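PDB 3OT1: 4-methyl-5(B-hydroxyethyl)-thiazole monophosphate biosynthesis enzyme from Vibrio cholerae O1 biovar El Tor, which is of unknown function but belongs to the DJ-1/PfpI family and possibly takes part in thiazole monophosphate biosynthesis. Local coordinates for residues G104-P114 / H156-A166; F124-H132 / S141-V149. All coordinates share one frame; numbering follows the deposited sequence.

Interaction 1 (G104-P114 / H156-A166)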
ATOM      1  N   GLY A 104     -22.778   7.744  15.702  1.00  7.32           N
ATOM      2  CA  GLY A 104     -22.166   8.995  15.312  1.00  8.04           C
ATOM      3  C   GLY A 104     -20.704   8.899  14.940  1.00  8.01           C
ATOM      4  O   GLY A 104     -20.011   9.912  14.894  1.00  9.90           O
ATOM      5  N   LYS A 105     -20.239   7.691  14.652  1.00  6.70           N
ATOM      6  CA  LYS A 105     -18.821   7.451  14.389  1.00  6.84           C
ATOM      7  C   LYS A 105     -18.487   7.531  12.928  1.00  6.75           C
ATOM      8  O   LYS A 105     -19.291   7.154  12.088  1.00  7.39           O
ATOM      9  CB  LYS A 105     -18.451   6.085  14.926  1.00  6.96           C
ATOM     10  CG  LYS A 105     -18.512   6.031  16.468  1.00  7.67           C
ATOM     11  CD  LYS A 105     -18.415   4.628  17.031  1.00  7.87           C
ATOM     12  CE  LYS A 105     -18.365   4.703  18.552  1.00  8.69           C
ATOM     13  NZ  LYS A 105     -18.399   3.356  19.168  1.00 10.31           N
ATOM     14  N   LEU A 106     -17.266   7.975  12.641  1.00  6.40           N
ATOM     15  CA  LEU A 106     -16.763   7.982  11.287  1.00  6.59           C
ATOM     16  C   LEU A 106     -16.804   6.599  10.653  1.00  5.76           C
ATOM     17  O   LEU A 106     -16.276   5.630  11.192  1.00  6.26           O
ATOM     18  CB  LEU A 106     -15.328   8.486  11.308  1.00  6.53           C
ATOM     19  CG  LEU A 106     -14.646   8.644   9.949  1.00  7.47           C
ATOM     20  CD1 LEU A 106     -15.348   9.703   9.074  1.00  9.35           C
ATOM     21  CD2 LEU A 106     -13.151   8.988  10.150  1.00 10.29           C
ATOM     22  N   VAL A 107     -17.402   6.561   9.462  1.00  5.19           N
ATOM     23  CA  VAL A 107     -17.312   5.432   8.552  1.00  5.65           C
ATOM     24  C   VAL A 107     -16.569   5.934   7.322  1.00  5.29           C
ATOM     25  O   VAL A 107     -16.901   6.985   6.768  1.00  5.53           O
ATOM     26  CB  VAL A 107     -18.687   4.864   8.214  1.00  5.72           C
ATOM     27  CG1 VAL A 107     -18.544   3.775   7.141  1.00  7.42           C
ATOM     28  CG2 VAL A 107     -19.366   4.335   9.488  1.00  6.56           C
ATOM     29  N   ALA A 108     -15.551   5.167   6.928  1.00  5.34           N
ATOM     30  CA  ALA A 108     -14.679   5.535   5.818  1.00  5.23           C
ATOM     31  C   ALA A 108     -14.646   4.375   4.841  1.00  5.41           C
ATOM     32  O   ALA A 108     -14.547   3.239   5.269  1.00  6.53           O
ATOM     33  CB  ALA A 108     -13.277   5.830   6.360  1.00  6.67           C
ATOM     34  N   ALA A 109     -14.725   4.645   3.552  1.00  5.18           N
ATOM     35  CA  ALA A 109     -14.691   3.588   2.556  1.00  5.23           C
ATOM     36  C   ALA A 109     -14.062   4.062   1.266  1.00  5.27           C
ATOM     37  O   ALA A 109     -14.171   5.223   0.896  1.00  5.56           O
ATOM     38  CB  ALA A 109     -16.105   3.067   2.278  1.00  6.59           C
ATOM     39  N   ILE A 110     -13.423   3.139   0.550  1.00  5.01           N
ATOM     40  CA  ILE A 110     -12.674   3.479  -0.638  1.00  4.85           C
ATOM     41  C   ILE A 110     -13.016   2.552  -1.791  1.00  5.17           C
ATOM     42  O   ILE A 110     -13.430   1.412  -1.598  1.00  5.90           O
ATOM     43  CB  ILE A 110     -11.151   3.484  -0.308  1.00  5.09           C
ATOM     44  CG1 ILE A 110     -10.272   4.043  -1.437  1.00  5.73           C
ATOM     45  CG2 ILE A 110     -10.680   2.117   0.162  1.00  5.72           C
ATOM     46  CD1 ILE A 110      -8.878   4.408  -0.973  1.00  6.28           C
ATOM     47  N   CYS A 111     -12.738   3.058  -2.995  1.00  5.85           N
ATOM     48  CA  CYS A 111     -12.738   2.258  -4.203  1.00  6.43           C
ATOM     49  C   CYS A 111     -14.132   1.708  -4.553  1.00  6.45           C
ATOM     50  O   CYS A 111     -15.067   2.487  -4.680  1.00  6.75           O
ATOM     51  CB  CYS A 111     -11.648   1.182  -3.993  1.00  7.43           C
ATOM     52  SG  CYS A 111     -11.260   0.019  -5.261  1.00  9.23           S
ATOM     53  N   ALA A 112     -14.279   0.401  -4.738  1.00  6.49           N
ATOM     54  CA  ALA A 112     -15.567  -0.161  -5.131  1.00  7.57           C
ATOM     55  C   ALA A 112     -16.614  -0.094  -4.025  1.00  6.49           C
ATOM     56  O   ALA A 112     -17.807  -0.210  -4.292  1.00  7.26           O
ATOM     57  CB  ALA A 112     -15.399  -1.620  -5.608  1.00  8.46           C
ATOM     58  N   THR A 113     -16.185   0.004  -2.775  1.00  5.71           N
ATOM     59  CA  THR A 113     -17.096  -0.196  -1.668  1.00  5.94           C
ATOM     60  C   THR A 113     -18.252   0.799  -1.589  1.00  6.02           C
ATOM     61  O   THR A 113     -19.364   0.385  -1.351  1.00  6.32           O
ATOM     62  CB  THR A 113     -16.284  -0.338  -0.373  1.00  6.14           C
ATOM     63  OG1 THR A 113     -15.549  -1.562  -0.483  1.00  6.64           O
ATOM     64  CG2 THR A 113     -17.163  -0.359   0.843  1.00  7.15           C
ATOM     65  N   PRO A 114     -18.009   2.103  -1.788  1.00  5.98           N
ATOM     66  CA  PRO A 114     -19.179   3.015  -1.710  1.00  6.41           C
ATOM     67  C   PRO A 114     -20.230   2.667  -2.771  1.00  7.40           C
ATOM     68  O   PRO A 114     -21.421   2.869  -2.523  1.00  9.17           O
ATOM     69  CB  PRO A 114     -18.564   4.401  -1.932  1.00  6.47           C
ATOM     70  CG  PRO A 114     -17.134   4.250  -1.407  1.00  6.36           C
ATOM     71  CD  PRO A 114     -16.753   2.852  -1.870  1.00  5.98           C
ATOM     72  N   HIS A 156     -21.104  11.803   8.877  1.00  8.53           N
ATOM     73  CA  HIS A 156     -19.787  11.342   9.334  1.00  8.17           C
ATOM     74  C   HIS A 156     -19.209  10.313   8.369  1.00  7.12           C
ATOM     75  O   HIS A 156     -18.869   9.197   8.780  1.00  7.35           O
ATOM     76  CB  HIS A 156     -19.884  10.724  10.733  1.00  9.37           C
ATOM     77  CG  HIS A 156     -20.568  11.592  11.729  1.00 13.36           C
ATOM     78  ND1 HIS A 156     -21.857  11.363  12.157  1.00 15.77           N
ATOM     79  CD2 HIS A 156     -20.153  12.716  12.353  1.00 16.29           C
ATOM     80  CE1 HIS A 156     -22.200  12.304  13.023  1.00 16.89           C
ATOM     81  NE2 HIS A 156     -21.184  13.136  13.159  1.00 18.53           N
ATOM     82  N   LEU A 157     -19.138  10.670   7.087  1.00  6.43           N
ATOM     83  CA  LEU A 157     -18.770   9.718   6.039  1.00  6.33           C
ATOM     84  C   LEU A 157     -17.582  10.218   5.223  1.00  6.10           C
ATOM     85  O   LEU A 157     -17.589  11.318   4.678  1.00  8.85           O
ATOM     86  CB  LEU A 157     -19.961   9.494   5.090  1.00  7.17           C
ATOM     87  CG  LEU A 157     -19.680   8.533   3.940  1.00  7.44           C
ATOM     88  CD1 LEU A 157     -19.484   7.112   4.451  1.00  8.96           C
ATOM     89  CD2 LEU A 157     -20.774   8.609   2.873  1.00  9.79           C
ATOM     90  N   LEU A 158     -16.547   9.389   5.121  1.00  5.31           N
ATOM     91  CA  LEU A 158     -15.371   9.714   4.325  1.00  5.15           C
ATOM     92  C   LEU A 158     -15.261   8.685   3.208  1.00  4.69           C
ATOM     93  O   LEU A 158     -15.247   7.481   3.496  1.00  5.48           O
ATOM     94  CB  LEU A 158     -14.120   9.649   5.194  1.00  5.17           C
ATOM     95  CG  LEU A 158     -12.810  10.055   4.499  1.00  5.61           C
ATOM     96  CD1 LEU A 158     -12.805  11.571   4.194  1.00  7.04           C
ATOM     97  CD2 LEU A 158     -11.615   9.645   5.359  1.00  7.33           C
ATOM     98  N   THR A 159     -15.177   9.132   1.962  1.00  4.51           N
ATOM     99  CA  THR A 159     -14.981   8.213   0.874  1.00  4.91           C
ATOM    100  C   THR A 159     -13.814   8.635  -0.013  1.00  4.74           C
ATOM    101  O   THR A 159     -13.369   9.777  -0.000  1.00  5.42           O
ATOM    102  CB  THR A 159     -16.267   8.037   0.034  1.00  5.19           C
ATOM    103  OG1 THR A 159     -16.722   9.313  -0.420  1.00  6.06           O
ATOM    104  CG2 THR A 159     -17.327   7.308   0.819  1.00  5.91           C
ATOM    105  N   SER A 160     -13.300   7.666  -0.773  1.00  5.10           N
ATOM    106  CA  SER A 160     -12.170   7.930  -1.638  1.00  5.04           C
ATOM    107  C   SER A 160     -12.175   6.937  -2.801  1.00  5.09           C
ATOM    108  O   SER A 160     -12.982   6.027  -2.844  1.00  5.48           O
ATOM    109  CB  SER A 160     -10.883   7.894  -0.826  1.00  4.97           C
ATOM    110  OG  SER A 160      -9.737   8.338  -1.516  1.00  5.57           O
ATOM    111  N   GLN A 161     -11.287   7.128  -3.762  1.00  5.45           N
ATOM    112  CA  GLN A 161     -11.419   6.517  -5.084  1.00  6.04           C
ATOM    113  C   GLN A 161     -10.659   5.226  -5.374  1.00  5.78           C
ATOM    114  O   GLN A 161     -11.205   4.374  -6.046  1.00  6.54           O
ATOM    115  CB  GLN A 161     -11.053   7.547  -6.155  1.00  5.89           C
ATOM    116  CG  GLN A 161     -11.986   8.765  -6.169  1.00  7.09           C
ATOM    117  CD  GLN A 161     -11.852   9.566  -7.428  1.00  9.20           C
ATOM    118  OE1 GLN A 161     -11.252   9.121  -8.417  1.00 11.54           O
ATOM    119  NE2 GLN A 161     -12.462  10.739  -7.438  1.00 10.80           N
ATOM    120  N   GLY A 162      -9.415   5.057  -4.958  1.00  5.90           N
ATOM    121  CA  GLY A 162      -8.684   3.895  -5.449  1.00  6.39           C
ATOM    122  C   GLY A 162      -7.330   3.737  -4.820  1.00  6.17           C
ATOM    123  O   GLY A 162      -6.946   4.452  -3.889  1.00  5.86           O
ATOM    124  N   PRO A 163      -6.553   2.793  -5.347  1.00  6.23           N
ATOM    125  CA  PRO A 163      -5.245   2.516  -4.791  1.00  6.37           C
ATOM    126  C   PRO A 163      -4.393   3.783  -4.653  1.00  6.02           C
ATOM    127  O   PRO A 163      -3.724   3.979  -3.644  1.00  6.17           O
ATOM    128  CB  PRO A 163      -4.656   1.508  -5.794  1.00  7.39           C
ATOM    129  CG  PRO A 163      -5.837   0.772  -6.309  1.00  7.63           C
ATOM    130  CD  PRO A 163      -6.902   1.836  -6.423  1.00  6.74           C
ATOM    131  N   GLY A 164      -4.414   4.622  -5.680  1.00  5.43           N
ATOM    132  CA  GLY A 164      -3.610   5.826  -5.717  1.00  6.03           C
ATOM    133  C   GLY A 164      -4.104   6.966  -4.860  1.00  5.33           C
ATOM    134  O   GLY A 164      -3.414   7.982  -4.750  1.00  5.91           O
ATOM    135  N   THR A 165      -5.280   6.816  -4.238  1.00  5.45           N
ATOM    136  CA  THR A 165      -5.775   7.784  -3.255  1.00  4.88           C
ATOM    137  C   THR A 165      -5.770   7.238  -1.834  1.00  4.73           C
ATOM    138  O   THR A 165      -6.193   7.936  -0.914  1.00  5.20           O
ATOM    139  CB  THR A 165      -7.206   8.299  -3.609  1.00  5.36           C
ATOM    140  OG1 THR A 165      -8.143   7.241  -3.420  1.00  5.33           O
ATOM    141  CG2 THR A 165      -7.278   8.867  -5.034  1.00  6.71           C
ATOM    142  N   ALA A 166      -5.292   6.018  -1.625  1.00  4.63           N
ATOM    143  CA  ALA A 166      -5.440   5.369  -0.345  1.00  5.16           C
ATOM    144  C   ALA A 166      -4.642   6.075   0.763  1.00  4.52           C
ATOM    145  O   ALA A 166      -5.102   6.170   1.889  1.00  4.86           O
ATOM    146  CB  ALA A 166      -5.095   3.883  -0.424  1.00  5.97           C
TER
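Strands Leu106-Ile110 and Leu157-Ser160 are parallel neighbours in the central sheet of the DJ-1 fold, and the loop after each continues the pairing so that Cys111 meets Gln161. A ladder of backbone bonds alternates across them, from Val107 N to His156 O (3.1 Å) up to Cys111 N and Ser160 O (3.0 Å). On one face, Leu106 CD1 lies against Leu158 CB at 4.1 Å, next to Ala108, and helix 166-178 packs over Ala108 and Leu158. Farther along this face Ile110, with CG1 anti to its backbone N (chi1 -171°), lays CG1 along Ser160 CB and carries CD1 to Gly162 O (3.5 Å) and the methyl of Ala166. On the other face, Pro114 lies alongside Thr159, running the opposite way, with CG 3.8 Å from Thr159 CG2. At the outer end, Gly104 O sits 3.5 Å above the centre of the His156 ring. Cys111, with positive phi (65°), is second in a type II' turn from Ile110 to Thr113 and touches Glu24, consistent with the nucleophile elbow of DJ-1 relatives. Its N-H is satisfied by Ser160 O, approached from above the carbonyl plane, so the strand pairing reaches into the bend that carries the thiol.

Interaction 2 (F124-H132 / S141-V149)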
ATOM      1  N   PHE A 124     -26.001   5.206   3.869  1.00  8.38           N
ATOM      2  CA  PHE A 124     -25.656   6.609   3.623  1.00  8.73           C
ATOM      3  C   PHE A 124     -26.482   7.217   2.496  1.00  9.14           C
ATOM      4  O   PHE A 124     -25.995   8.012   1.688  1.00  9.98           O
ATOM      5  CB  PHE A 124     -24.140   6.781   3.424  1.00  8.88           C
ATOM      6  CG  PHE A 124     -23.375   6.294   4.591  1.00  7.69           C
ATOM      7  CD1 PHE A 124     -23.361   7.035   5.753  1.00  8.01           C
ATOM      8  CD2 PHE A 124     -22.751   5.058   4.579  1.00  8.08           C
ATOM      9  CE1 PHE A 124     -22.696   6.573   6.871  1.00  8.70           C
ATOM     10  CE2 PHE A 124     -22.091   4.596   5.679  1.00  8.21           C
ATOM     11  CZ  PHE A 124     -22.063   5.349   6.833  1.00  7.90           C
ATOM     12  N   VAL A 125     -27.762   6.868   2.485  1.00  9.79           N
ATOM     13  CA  VAL A 125     -28.697   7.467   1.557  1.00 11.25           C
ATOM     14  C   VAL A 125     -28.703   8.981   1.762  1.00 11.36           C
ATOM     15  O   VAL A 125     -28.745   9.476   2.892  1.00 11.71           O
ATOM     16  CB  VAL A 125     -30.119   6.900   1.738  1.00 12.43           C
ATOM     17  CG1 VAL A 125     -31.103   7.586   0.786  1.00 13.71           C
ATOM     18  CG2 VAL A 125     -30.129   5.416   1.478  1.00 13.61           C
ATOM     19  N   GLY A 126     -28.594   9.709   0.664  1.00 12.22           N
ATOM     20  CA  GLY A 126     -28.537  11.153   0.735  1.00 12.31           C
ATOM     21  C   GLY A 126     -27.158  11.758   0.937  1.00 11.61           C
ATOM     22  O   GLY A 126     -27.015  12.963   0.824  1.00 12.56           O
ATOM     23  N   ALA A 127     -26.133  10.946   1.178  1.00 10.63           N
ATOM     24  CA  ALA A 127     -24.783  11.476   1.406  1.00 10.04           C
ATOM     25  C   ALA A 127     -24.061  11.752   0.105  1.00  9.11           C
ATOM     26  O   ALA A 127     -24.213  11.004  -0.864  1.00 10.19           O
ATOM     27  CB  ALA A 127     -23.951  10.501   2.223  1.00  9.84           C
ATOM     28  N   ARG A 128     -23.261  12.808   0.090  1.00  9.61           N
ATOM     29  CA  ARG A 128     -22.273  13.001  -0.963  1.00  9.19           C
ATOM     30  C   ARG A 128     -21.167  11.973  -0.772  1.00  8.16           C
ATOM     31  O   ARG A 128     -20.715  11.746   0.361  1.00  8.54           O
ATOM     32  CB  ARG A 128     -21.677  14.406  -0.912  1.00 10.21           C
ATOM     33  CG  ARG A 128     -22.662  15.505  -1.192  1.00 14.49           C
ATOM     34  CD  ARG A 128     -22.010  16.802  -1.583  1.00 21.01           C
ATOM     35  NE  ARG A 128     -21.088  16.643  -2.716  1.00 25.58           N
ATOM     36  CZ  ARG A 128     -21.433  16.541  -4.006  1.00 28.12           C
ATOM     37  NH1 ARG A 128     -20.475  16.420  -4.927  1.00 29.12           N
ATOM     38  NH2 ARG A 128     -22.711  16.573  -4.395  1.00 29.40           N
HETATM   39  N   MSE A 129     -20.732  11.359  -1.873  1.00  7.27           N
HETATM   40  CA  MSE A 129     -19.660  10.385  -1.827  1.00  7.35           C
HETATM   41  C   MSE A 129     -18.987  10.257  -3.157  1.00  6.87           C
HETATM   42  O   MSE A 129     -19.568  10.533  -4.204  1.00  7.52           O
HETATM   43  CB  MSE A 129     -20.163   9.018  -1.361  1.00  6.96           C
HETATM   44  CG  MSE A 129     -21.204   8.392  -2.276  1.00  7.45           C
HETATM   45 SE   MSE A 129     -21.906   6.723  -1.600  1.00 10.98          SE
HETATM   46  CE  MSE A 129     -22.980   7.384  -0.163  1.00 10.44           C
ATOM     47  N   THR A 130     -17.742   9.787  -3.081  1.00  6.54           N
ATOM     48  CA  THR A 130     -17.003   9.364  -4.256  1.00  6.24           C
ATOM     49  C   THR A 130     -16.771   7.857  -4.172  1.00  6.00           C
ATOM     50  O   THR A 130     -17.171   7.186  -3.211  1.00  6.37           O
ATOM     51  CB  THR A 130     -15.679  10.138  -4.430  1.00  5.89           C
ATOM     52  OG1 THR A 130     -15.197   9.966  -5.756  1.00  6.62           O
ATOM     53  CG2 THR A 130     -14.597   9.728  -3.465  1.00  6.68           C
ATOM     54  N   CYS A 131     -16.171   7.317  -5.225  1.00  6.07           N
ATOM     55  CA  CYS A 131     -15.847   5.894  -5.324  1.00  6.35           C
ATOM     56  C   CYS A 131     -14.874   5.732  -6.469  1.00  6.08           C
ATOM     57  O   CYS A 131     -14.456   6.716  -7.072  1.00  6.91           O
ATOM     58  CB  CYS A 131     -17.113   5.050  -5.549  1.00  6.41           C
ATOM     59  SG  CYS A 131     -18.010   5.347  -7.066  1.00  8.07           S
ATOM     60  N   HIS A 132     -14.537   4.492  -6.792  1.00  6.30           N
ATOM     61  CA  HIS A 132     -13.668   4.278  -7.947  1.00  6.73           C
ATOM     62  C   HIS A 132     -14.336   4.804  -9.213  1.00  8.02           C
ATOM     63  O   HIS A 132     -15.521   4.578  -9.405  1.00  7.83           O
ATOM     64  CB  HIS A 132     -13.383   2.798  -8.101  1.00  6.81           C
ATOM     65  CG  HIS A 132     -12.277   2.525  -9.042  1.00  7.39           C
ATOM     66  ND1 HIS A 132     -12.435   2.557 -10.408  1.00  9.11           N
ATOM     67  CD2 HIS A 132     -10.976   2.264  -8.798  1.00 10.45           C
ATOM     68  CE1 HIS A 132     -11.259   2.323 -10.962  1.00 10.25           C
ATOM     69  NE2 HIS A 132     -10.366   2.115 -10.012  1.00 11.20           N
ATOM     70  N   SER A 141     -26.296  10.949  -9.493  1.00 15.80           N
ATOM     71  CA  SER A 141     -25.471  11.964 -10.120  1.00 16.65           C
ATOM     72  C   SER A 141     -25.350  13.242  -9.288  1.00 15.79           C
ATOM     73  O   SER A 141     -24.291  13.864  -9.266  1.00 16.21           O
ATOM     74  CB  SER A 141     -26.006  12.290 -11.521  1.00 17.91           C
ATOM     75  OG  SER A 141     -27.364  12.702 -11.444  1.00 21.65           O
ATOM     76  N   GLU A 142     -26.427  13.625  -8.604  1.00 14.90           N
ATOM     77  CA  GLU A 142     -26.440  14.851  -7.811  1.00 15.75           C
ATOM     78  C   GLU A 142     -25.659  14.688  -6.503  1.00 14.76           C
ATOM     79  O   GLU A 142     -25.305  15.683  -5.889  1.00 16.56           O
ATOM     80  CB  GLU A 142     -27.890  15.314  -7.557  1.00 16.97           C
ATOM     81  CG  GLU A 142     -28.024  16.685  -6.869  1.00 20.66           C
ATOM     82  CD  GLU A 142     -27.968  16.605  -5.344  1.00 23.23           C
ATOM     83  OE1 GLU A 142     -27.649  17.629  -4.703  1.00 25.63           O
ATOM     84  OE2 GLU A 142     -28.229  15.513  -4.791  1.00 25.02           O
ATOM     85  N   ARG A 143     -25.380  13.447  -6.096  1.00 12.89           N
ATOM     86  CA  ARG A 143     -24.610  13.174  -4.865  1.00 12.42           C
ATOM     87  C   ARG A 143     -23.160  12.786  -5.145  1.00 11.76           C
ATOM     88  O   ARG A 143     -22.362  12.693  -4.217  1.00 12.58           O
ATOM     89  CB  ARG A 143     -25.264  12.040  -4.079  1.00 12.31           C
ATOM     90  CG  ARG A 143     -26.701  12.304  -3.593  1.00 14.45           C
ATOM     91  CD  ARG A 143     -26.740  13.185  -2.357  1.00 14.96           C
ATOM     92  NE  ARG A 143     -26.615  14.614  -2.645  1.00 16.83           N
ATOM     93  CZ  ARG A 143     -26.337  15.568  -1.749  1.00 18.61           C
ATOM     94  NH1 ARG A 143     -26.276  16.845  -2.140  1.00 20.73           N
ATOM     95  NH2 ARG A 143     -26.129  15.277  -0.466  1.00 18.06           N
ATOM     96  N   LEU A 144     -22.823  12.523  -6.404  1.00 10.55           N
ATOM     97  CA  LEU A 144     -21.466  12.076  -6.749  1.00 10.33           C
ATOM     98  C   LEU A 144     -20.452  13.200  -6.583  1.00  9.85           C
ATOM     99  O   LEU A 144     -20.609  14.277  -7.149  1.00 11.48           O
ATOM    100  CB  LEU A 144     -21.417  11.564  -8.191  1.00 11.00           C
ATOM    101  CG  LEU A 144     -20.027  11.103  -8.670  1.00 10.81           C
ATOM    102  CD1 LEU A 144     -19.490   9.869  -7.926  1.00 11.27           C
ATOM    103  CD2 LEU A 144     -20.135  10.850 -10.181  1.00 13.45           C
ATOM    104  N   SER A 145     -19.397  12.919  -5.821  1.00  9.00           N
ATOM    105  CA  SER A 145     -18.214  13.737  -5.773  1.00  8.66           C
ATOM    106  C   SER A 145     -17.118  13.110  -6.640  1.00  8.16           C
ATOM    107  O   SER A 145     -16.947  11.875  -6.632  1.00  8.72           O
ATOM    108  CB  SER A 145     -17.718  13.802  -4.345  1.00  8.06           C
ATOM    109  OG  SER A 145     -16.482  14.468  -4.292  1.00  8.80           O
ATOM    110  N   ARG A 146     -16.357  13.949  -7.337  1.00  8.52           N
ATOM    111  CA  ARG A 146     -15.156  13.523  -8.051  0.50  8.66           C
ATOM    112  C   ARG A 146     -13.889  13.929  -7.320  1.00  8.10           C
ATOM    113  O   ARG A 146     -12.798  13.862  -7.881  1.00  9.26           O
ATOM    114  CB  ARG A 146     -15.143  14.073  -9.481  0.50  9.22           C
ATOM    115  CG  ARG A 146     -16.255  13.485 -10.332  0.50 10.20           C
ATOM    116  CD  ARG A 146     -16.374  14.141 -11.700  0.50 13.51           C
ATOM    117  NE  ARG A 146     -17.380  13.456 -12.510  0.50 16.10           N
ATOM    118  CZ  ARG A 146     -18.693  13.619 -12.384  0.50 16.77           C
ATOM    119  NH1 ARG A 146     -19.517  12.941 -13.169  0.50 17.91           N
ATOM    120  NH2 ARG A 146     -19.193  14.461 -11.488  0.50 18.15           N
ATOM    121  N   GLN A 147     -14.023  14.340  -6.067  1.00  7.75           N
ATOM    122  CA  GLN A 147     -12.840  14.567  -5.247  0.50  7.64           C
ATOM    123  C   GLN A 147     -12.107  13.257  -5.027  1.00  7.17           C
ATOM    124  O   GLN A 147     -12.726  12.198  -4.899  1.00  8.08           O
ATOM    125  CB  GLN A 147     -13.219  15.096  -3.880  0.50  7.60           C
ATOM    126  CG  GLN A 147     -13.887  16.439  -3.856  0.50  9.03           C
ATOM    127  CD  GLN A 147     -14.672  16.578  -2.594  0.50 11.10           C
ATOM    128  OE1 GLN A 147     -15.789  16.072  -2.476  0.50 11.61           O
ATOM    129  NE2 GLN A 147     -14.070  17.199  -1.617  0.50 12.61           N
ATOM    130  N   ARG A 148     -10.788  13.339  -4.961  1.00  7.23           N
ATOM    131  CA  ARG A 148      -9.982  12.174  -4.607  1.00  6.86           C
ATOM    132  C   ARG A 148     -10.351  11.656  -3.221  1.00  6.31           C
ATOM    133  O   ARG A 148     -10.382  10.432  -3.028  1.00  6.83           O
ATOM    134  CB  ARG A 148      -8.486  12.510  -4.678  1.00  7.47           C
ATOM    135  CG  ARG A 148      -7.998  12.803  -6.091  1.00  8.26           C
ATOM    136  CD  ARG A 148      -6.569  13.264  -6.125  1.00  8.96           C
ATOM    137  NE  ARG A 148      -5.640  12.212  -5.769  1.00  8.23           N
ATOM    138  CZ  ARG A 148      -5.218  11.252  -6.591  1.00  6.94           C
ATOM    139  NH1 ARG A 148      -5.625  11.200  -7.851  1.00  8.20           N
ATOM    140  NH2 ARG A 148      -4.360  10.366  -6.134  1.00  8.12           N
ATOM    141  N   VAL A 149     -10.621  12.563  -2.279  1.00  6.53           N
ATOM    142  CA  VAL A 149     -11.113  12.255  -0.940  1.00  6.68           C
ATOM    143  C   VAL A 149     -12.303  13.188  -0.661  1.00  6.16           C
ATOM    144  O   VAL A 149     -12.175  14.392  -0.772  1.00  7.27           O
ATOM    145  CB  VAL A 149     -10.014  12.474   0.119  1.00  7.29           C
ATOM    146  CG1 VAL A 149     -10.523  12.189   1.522  1.00  8.17           C
ATOM    147  CG2 VAL A 149      -8.771  11.619  -0.168  1.00  8.37           C
TER
HETATM  148  O   HOH W   1     -17.537  17.272  -4.109  1.00 23.18           O
HETATM  149  O   HOH W   2     -18.352  17.060  -1.646  1.00 36.67           O
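Arg128 and Arg143 are brought together by folded side chains. Arg143 bends twice, at chi2 (-78°) and chi3, which turns its guanidinium back so that an edge meets Gly126 O, whereas Arg128 turns at chi3 (54°) and reaches along residues 142-145. The two chains cross at about a right angle, with the guanidinium planes 88° apart. Arg128 CG lies over one face of the Arg143 group, toward its rim, and 3.5 Å from Arg143 NH2. That NH2 donates to Gly126 O (2.8 Å), tilted somewhat from the carbonyl plane. Arg143 also grips Glu142 side-on in a salt bridge, NE to OE2 and NH1 to OE1, and the carboxylate would probably offset the like charges where Arg128 NH2 comes within 4.2 Å of Arg143 NH1. Arg128 has its own partners: NH1 makes a weak bond to Leu144 O, and NE donates to a water in the plane of the group. Both segments belong to the irregular excursion between helix 113-119 and the edge strand 149-152, where Arg128 and Arg143 also touch Tyr152. Here the backbones form a single beta bridge at Met129, a selenomethionine, and Leu144: Met129 N donates to Arg143 O (3.2 Å), and Met129 O accepts from Ser145 N (2.9 Å). Thr130 continues the pairing through its side chain. Its OG1 donates to Ser145 O at 2.7 Å, approaching from above the carbonyl plane, and accepts a weak bond from Gln161 NE2. The methyl CG2 of Thr130 lies 3.4 Å from Gln147 O, which also accepts a hydrogen bond from Gln161 NE2. Beyond this bridge, Ser145 OG accepts from the backbone N of Gln147 in an ST turn that leads the chain toward strand 149-152.

From the N terminus, the chain first enters interaction 1 at strand 106-110 and runs on into helix 113-119. Interaction 2 then opens at 124-132 and closes a short loop of eight residues when 141-149 returns. The chain goes through edge strand 149-152 before 156-166 completes interaction 1, whose longer loop of 41 residues therefore holds interaction 2 entirely within it. The two also touch directly: Thr159 OG1 is bonded to Thr130 N, Ser160 OG to Arg148 O, and the backbone of Cys111 to that of His132. The irregular loops are thereby tied to strand 157-160 and to the turn containing Cys111.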